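Local coordinates for protein Cg9734-pa (Drosophila melanogaster, PDB 2BK9) that binds heme as a globin, with two histidines on the iron, and probably carries oxygen, perhaps with some peroxidase activity, at residues Q30-F35 with E40-R45; E50-S53 with R57-A60. The protein carries 1 engineered substitution. All coordinates share one frame; numbering follows the deposited sequence. Where two conformers were deposited one is given.

Overall arrangement
Both contacts lie on the same side of this globin, one after the other along the chain that leads from helix 20-34 into helix 56-75. Contact 1 (30-35 with 40-45) is buried and wholly apolar across its segments: phenylalanines of the helix end and the following loop meet beside the heme. Contact 2 (50-53 with 57-60), whose centre is about 10 Å from that of contact 1, is partly buried. The two touch where Phe44 packs on the side chain of Leu52 and the backbone of Phe58; the first is ring against ring near the heme, the second ring against peptide, with an arginine bond at its exposed edge.

Contact 1. Residues Q30-F35 with E40-R45. With HEM (protoporphyrin IX containing Fe), chain B.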
# COMPACT_ATOMS: atom_id res chain seq x y z
N GLN A 30 0.99 9.67 -7.27
CA GLN A 30 2.21 10.15 -6.65
C GLN A 30 3.36 9.18 -6.91
O GLN A 30 4.49 9.59 -7.18
CB GLN A 30 2.01 10.41 -5.14
CG GLN A 30 3.31 10.88 -4.46
CD GLN A 30 3.32 11.14 -2.97
OE1 GLN A 30 4.40 11.39 -2.40
NE2 GLN A 30 2.17 11.16 -2.31
N PHE A 31 3.06 7.90 -6.81
CA PHE A 31 4.05 6.87 -7.11
C PHE A 31 4.63 7.07 -8.51
O PHE A 31 5.84 7.08 -8.69
CB PHE A 31 3.36 5.54 -6.94
CG PHE A 31 4.18 4.32 -7.21
CD1 PHE A 31 5.36 4.05 -6.52
CD2 PHE A 31 3.72 3.38 -8.10
CE1 PHE A 31 6.05 2.88 -6.71
CE2 PHE A 31 4.40 2.19 -8.28
CZ PHE A 31 5.57 1.95 -7.58
N PHE A 32 3.75 7.23 -9.48
CA PHE A 32 4.22 7.35 -10.86
C PHE A 32 4.84 8.72 -11.16
O PHE A 32 5.72 8.81 -12.01
CB PHE A 32 3.11 7.06 -11.86
CG PHE A 32 2.58 5.67 -11.79
CD1 PHE A 32 3.42 4.57 -11.80
CD2 PHE A 32 1.21 5.45 -11.74
CE1 PHE A 32 2.89 3.31 -11.75
CE2 PHE A 32 0.69 4.17 -11.71
CZ PHE A 32 1.52 3.12 -11.74
N ASN A 33 4.37 9.76 -10.49
CA ASN A 33 4.97 11.08 -10.67
C ASN A 33 6.39 11.13 -10.18
O ASN A 33 7.29 11.64 -10.85
CB ASN A 33 4.09 12.10 -9.92
CG ASN A 33 4.43 13.50 -10.21
OD1 ASN A 33 4.87 13.83 -11.31
ND2 ASN A 33 4.22 14.35 -9.23
N ARG A 34 6.61 10.61 -8.97
CA ARG A 34 7.97 10.59 -8.38
C ARG A 34 8.86 9.53 -9.02
O ARG A 34 10.04 9.75 -9.16
CB ARG A 34 7.87 10.32 -6.88
CG ARG A 34 7.26 11.43 -6.06
CD ARG A 34 7.47 11.15 -4.58
NE ARG A 34 6.84 12.10 -3.71
CZ ARG A 34 7.25 13.36 -3.53
NH1 ARG A 34 8.38 13.79 -4.02
NH2 ARG A 34 6.52 14.16 -2.74
N PHE A 35 8.27 8.39 -9.37
CA PHE A 35 9.02 7.21 -9.77
C PHE A 35 8.44 6.65 -11.07
O PHE A 35 7.83 5.58 -11.09
CB PHE A 35 9.02 6.20 -8.64
CG PHE A 35 9.40 6.78 -7.30
CD1 PHE A 35 10.68 7.23 -7.06
CD2 PHE A 35 8.46 6.90 -6.29
CE1 PHE A 35 11.01 7.77 -5.84
CE2 PHE A 35 8.81 7.43 -5.05
CZ PHE A 35 10.08 7.85 -4.85
N GLU A 40 6.02 1.60 -16.53
CA GLU A 40 6.30 0.69 -17.60
C GLU A 40 5.84 -0.72 -17.29
O GLU A 40 5.71 -1.53 -18.22
CB GLU A 40 7.79 0.69 -17.90
CG GLU A 40 8.36 2.04 -18.36
CD GLU A 40 7.65 2.81 -19.45
OE1 GLU A 40 7.30 2.26 -20.51
OE2 GLU A 40 7.47 4.03 -19.32
N LYS A 41 5.59 -1.05 -16.03
CA LYS A 41 5.13 -2.37 -15.66
C LYS A 41 3.66 -2.60 -16.03
O LYS A 41 3.21 -3.72 -16.03
CB LYS A 41 5.28 -2.57 -14.16
CG LYS A 41 6.67 -2.51 -13.63
CD LYS A 41 7.54 -3.63 -14.03
CE LYS A 41 8.86 -3.69 -13.31
NZ LYS A 41 9.67 -4.86 -13.75
N PHE A 42 2.92 -1.52 -16.29
CA PHE A 42 1.47 -1.59 -16.46
C PHE A 42 1.07 -1.37 -17.91
O PHE A 42 1.72 -0.64 -18.65
CB PHE A 42 0.79 -0.52 -15.62
CG PHE A 42 0.81 -0.77 -14.16
CD1 PHE A 42 -0.16 -1.58 -13.60
CD2 PHE A 42 1.80 -0.20 -13.35
CE1 PHE A 42 -0.21 -1.79 -12.24
CE2 PHE A 42 1.73 -0.43 -11.95
CZ PHE A 42 0.70 -1.20 -11.44
N PRO A 43 -0.11 -1.85 -18.30
CA PRO A 43 -0.58 -1.64 -19.67
C PRO A 43 -0.89 -0.21 -20.03
O PRO A 43 -0.87 0.18 -21.19
CB PRO A 43 -1.84 -2.50 -19.74
CG PRO A 43 -2.20 -2.83 -18.33
CD PRO A 43 -0.97 -2.78 -17.55
N PHE A 44 -1.12 0.60 -19.01
CA PHE A 44 -1.37 2.01 -19.14
C PHE A 44 -0.10 2.85 -19.12
O PHE A 44 -0.17 4.06 -18.92
CB PHE A 44 -2.39 2.50 -18.11
CG PHE A 44 -2.05 2.17 -16.65
CD1 PHE A 44 -1.12 2.89 -15.96
CD2 PHE A 44 -2.67 1.11 -16.00
CE1 PHE A 44 -0.83 2.59 -14.66
CE2 PHE A 44 -2.38 0.79 -14.70
CZ PHE A 44 -1.47 1.57 -14.02
N ARG A 45 1.05 2.22 -19.39
CA ARG A 45 2.32 2.90 -19.37
C ARG A 45 2.41 4.18 -20.15
O ARG A 45 3.18 5.06 -19.75
CB ARG A 45 3.43 1.93 -19.81
CG ARG A 45 3.22 1.32 -21.17
CD ARG A 45 4.25 0.30 -21.57
NE ARG A 45 4.29 -0.86 -20.69
CZ ARG A 45 3.54 -1.95 -20.80
NH1 ARG A 45 2.59 -2.07 -21.73
NH2 ARG A 45 3.68 -2.91 -19.91
CHA HEM B . -1.20 -6.31 -9.82
CHB HEM B . -1.87 -5.26 -5.18
CHC HEM B . 2.17 -2.75 -5.26
CHD HEM B . 2.61 -3.40 -9.97
C1A HEM B . -1.68 -6.29 -8.54
C2A HEM B . -2.77 -7.13 -8.04
C3A HEM B . -2.96 -6.86 -6.72
C4A HEM B . -2.02 -5.83 -6.41
CMA HEM B . -3.95 -7.45 -5.70
CAA HEM B . -3.52 -8.15 -8.90
CBA HEM B . -2.68 -9.41 -9.10
CGA HEM B . -3.45 -10.28 -10.07
O1A HEM B . -3.39 -10.03 -11.31
O2A HEM B . -4.10 -11.23 -9.60
C1B HEM B . -0.85 -4.43 -4.79
C2B HEM B . -0.63 -4.00 -3.44
C3B HEM B . 0.51 -3.29 -3.47
C4B HEM B . 1.04 -3.32 -4.80
CMB HEM B . -1.55 -4.30 -2.29
CAB HEM B . 1.24 -2.68 -2.33
CBB HEM B . 0.70 -2.16 -1.25
C1C HEM B . 2.67 -2.70 -6.53
C2C HEM B . 3.90 -2.05 -6.97
C3C HEM B . 3.99 -2.18 -8.29
C4C HEM B . 2.85 -2.94 -8.72
CMC HEM B . 4.89 -1.37 -6.02
CAC HEM B . 5.11 -1.62 -9.13
CBC HEM B . 5.05 -1.24 -10.39
C1D HEM B . 1.61 -4.23 -10.36
C2D HEM B . 1.47 -4.76 -11.65
C3D HEM B . 0.33 -5.62 -11.63
C4D HEM B . -0.14 -5.56 -10.27
CMD HEM B . 2.33 -4.43 -12.86
CAD HEM B . -0.20 -6.41 -12.79
CBD HEM B . -1.09 -5.58 -13.67
CGD HEM B . -1.62 -6.32 -14.85
O1D HEM B . -2.25 -5.68 -15.73
O2D HEM B . -1.43 -7.56 -14.93
NA HEM B . -1.22 -5.53 -7.51
NB HEM B . 0.19 -4.00 -5.63
NC HEM B . 2.04 -3.24 -7.62
ND HEM B . 0.64 -4.74 -9.53
FE HEM B . 0.38 -4.37 -7.59
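Behind the heme pocket of this globin fold, Phe32, Phe42 and Phe44 form an aromatic cluster that joins the end of helix 20-34 to the loop following it; of the three, Phe42 touches the heme, and Phe32 and Phe44 back it as a second shell. Phe32 supplies the link between segments. Its CZ lies 3.6 Å from CE2 of Phe42, which arrives at the rim of the Phe32 ring near its plane, while CE2 of Phe32 comes within 3.7 Å of CE1 of Phe44. Both pairs are oblique, the planes of Phe32 and Phe42 standing at 84° and those of Phe32 and Phe44 at 73°, so neither pair is a stack.

Phe42 is clasped on its two faces. CZ of Phe44 sits toward the rim of one, and the heme methyl CMD lies 3.7 Å above the centre of the other. Phe44 can fold back this way because its CG stands between its own N and carbonyl carbon (chi1 54°), which lays its ring face over CB of Phe42. On the porphyrin itself, CZ of Phe42 approaches the meso carbon CHD to 3.3 Å, and the ring also meets His61, an axial ligand of the heme iron, edge-to-face. Phe31 lines the pocket too, its CZ 3.7 Å from the heme methyl CMC.

The loop is also tied to itself: next to the type I turn from Phe42 to Arg45, the Arg45 guanidinium grips Glu40 O side-on, with NE at 2.9 Å and NH2 at 3.0 Å, both nitrogens lying above the same face of that carbonyl.

Contact 2. Residues E50-S53 with R57-A60; sequences EELS and RFRA
A chi1 of 173° points the ring of Phe58 away from its own backbone N and out from helix 56-75, against the Leu52-Ser53 peptide, while a bend at chi3 curls Arg59 back toward the carbonyl of Ser53. The phenyl ring thus receives backbone and side chain on one face. Leu52 CB stands over it in a CH-pi contact, 4.1 Å from the centroid, and the peptide N of Ser53 lies above the same face toward the rim. Leu52 O presses closest, 3.2 Å from CG of Phe58, and Ser53 CA is 3.7 Å from CD2 of Phe58.

Arg59 adds the polar half. It was deposited in two conformers; in the one described here NH1 donates to Ser53 O over 3.1 Å with an N-H...O angle of 152°, so the bond is probably not always made. The oxygen meets the edge of the guanidinium near its plane, and the donor is tilted 18° from the carbonyl plane. The same NH1 has a second, weak bond to Gly54 O.

Inward, Phe58 also packs against Leu28, Thr29 and Phe32 of helix 20-34. Were Phe58 replaced by an alanine, Leu52 CB and the Leu52-Ser53 peptide would probably lose the aromatic face they rest on, and a gap would be likely to open toward helix 20-34. At the helix start, Asn55 OD1 accepts from Phe58 N. The segment before helix 56-75 corresponds to the CD-D region of globins, packed here on the start of the E helix, which carries the distal heme ligand, His61.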
# COMPACT_ATOMS: atom_id res chain seq x y z
N GLU A 50 -1.85 13.18 -16.31
CA GLU A 50 -3.12 13.79 -15.93
C GLU A 50 -4.32 12.95 -16.26
O GLU A 50 -5.40 13.26 -15.80
CB GLU A 50 -3.21 15.20 -16.52
CG GLU A 50 -3.51 15.33 -17.96
CD GLU A 50 -2.33 15.20 -18.87
OE1 GLU A 50 -1.22 14.79 -18.44
OE2 GLU A 50 -2.53 15.61 -20.04
N GLU A 51 -4.14 11.95 -17.12
CA GLU A 51 -5.20 11.06 -17.54
C GLU A 51 -5.18 9.72 -16.84
O GLU A 51 -6.07 8.92 -17.04
CB GLU A 51 -5.18 10.86 -19.07
CG GLU A 51 -5.45 12.17 -19.81
CD GLU A 51 -5.53 12.04 -21.32
OE1 GLU A 51 -5.63 10.92 -21.80
OE2 GLU A 51 -5.61 13.10 -22.01
N LEU A 52 -4.16 9.44 -16.01
CA LEU A 52 -4.08 8.14 -15.39
C LEU A 52 -5.32 7.77 -14.61
O LEU A 52 -5.76 6.63 -14.68
CB LEU A 52 -2.84 8.04 -14.47
CG LEU A 52 -1.50 7.97 -15.17
CD1 LEU A 52 -0.40 8.20 -14.15
CD2 LEU A 52 -1.33 6.61 -15.85
N SER A 53 -5.87 8.69 -13.82
CA SER A 53 -6.99 8.32 -12.97
C SER A 53 -8.24 7.99 -13.76
O SER A 53 -9.17 7.39 -13.19
CB SER A 53 -7.28 9.41 -11.95
OG SER A 53 -7.61 10.62 -12.59
N ARG A 57 -7.77 0.30 -15.70
CA ARG A 57 -6.81 -0.56 -15.07
C ARG A 57 -6.03 0.17 -13.98
O ARG A 57 -5.68 -0.43 -12.97
CB ARG A 57 -5.92 -1.19 -16.13
CG ARG A 57 -6.68 -2.26 -16.90
CD ARG A 57 -5.84 -2.98 -17.94
NE ARG A 57 -6.55 -4.16 -18.44
CZ ARG A 57 -7.61 -4.14 -19.24
NH1 ARG A 57 -8.08 -3.01 -19.72
NH2 ARG A 57 -8.21 -5.28 -19.60
N PHE A 58 -5.73 1.45 -14.18
CA PHE A 58 -5.18 2.23 -13.10
C PHE A 58 -6.12 2.21 -11.91
O PHE A 58 -5.71 1.97 -10.78
CB PHE A 58 -4.94 3.65 -13.59
CG PHE A 58 -4.52 4.61 -12.51
CD1 PHE A 58 -3.20 4.96 -12.31
CD2 PHE A 58 -5.47 5.20 -11.70
CE1 PHE A 58 -2.86 5.84 -11.32
CE2 PHE A 58 -5.10 6.07 -10.69
CZ PHE A 58 -3.78 6.42 -10.53
N ARG A 59 -7.39 2.44 -12.17
CA ARG A 59 -8.38 2.48 -11.09
C ARG A 59 -8.47 1.15 -10.35
O ARG A 59 -8.60 1.13 -9.14
CB ARG A 59 -9.74 2.88 -11.64
CG ARG A 59 -9.87 4.36 -11.80
CD ARG A 59 -11.31 4.84 -11.74
NE ARG A 59 -12.05 4.19 -12.80
CZ ARG A 59 -12.05 4.59 -14.07
NH1 ARG A 59 -11.38 5.67 -14.45
NH2 ARG A 59 -12.71 3.92 -14.99
N ALA A 60 -8.34 0.05 -11.09
CA ALA A 60 -8.39 -1.23 -10.48
C ALA A 60 -7.21 -1.42 -9.53
O ALA A 60 -7.38 -1.93 -8.44
CB ALA A 60 -8.40 -2.31 -11.57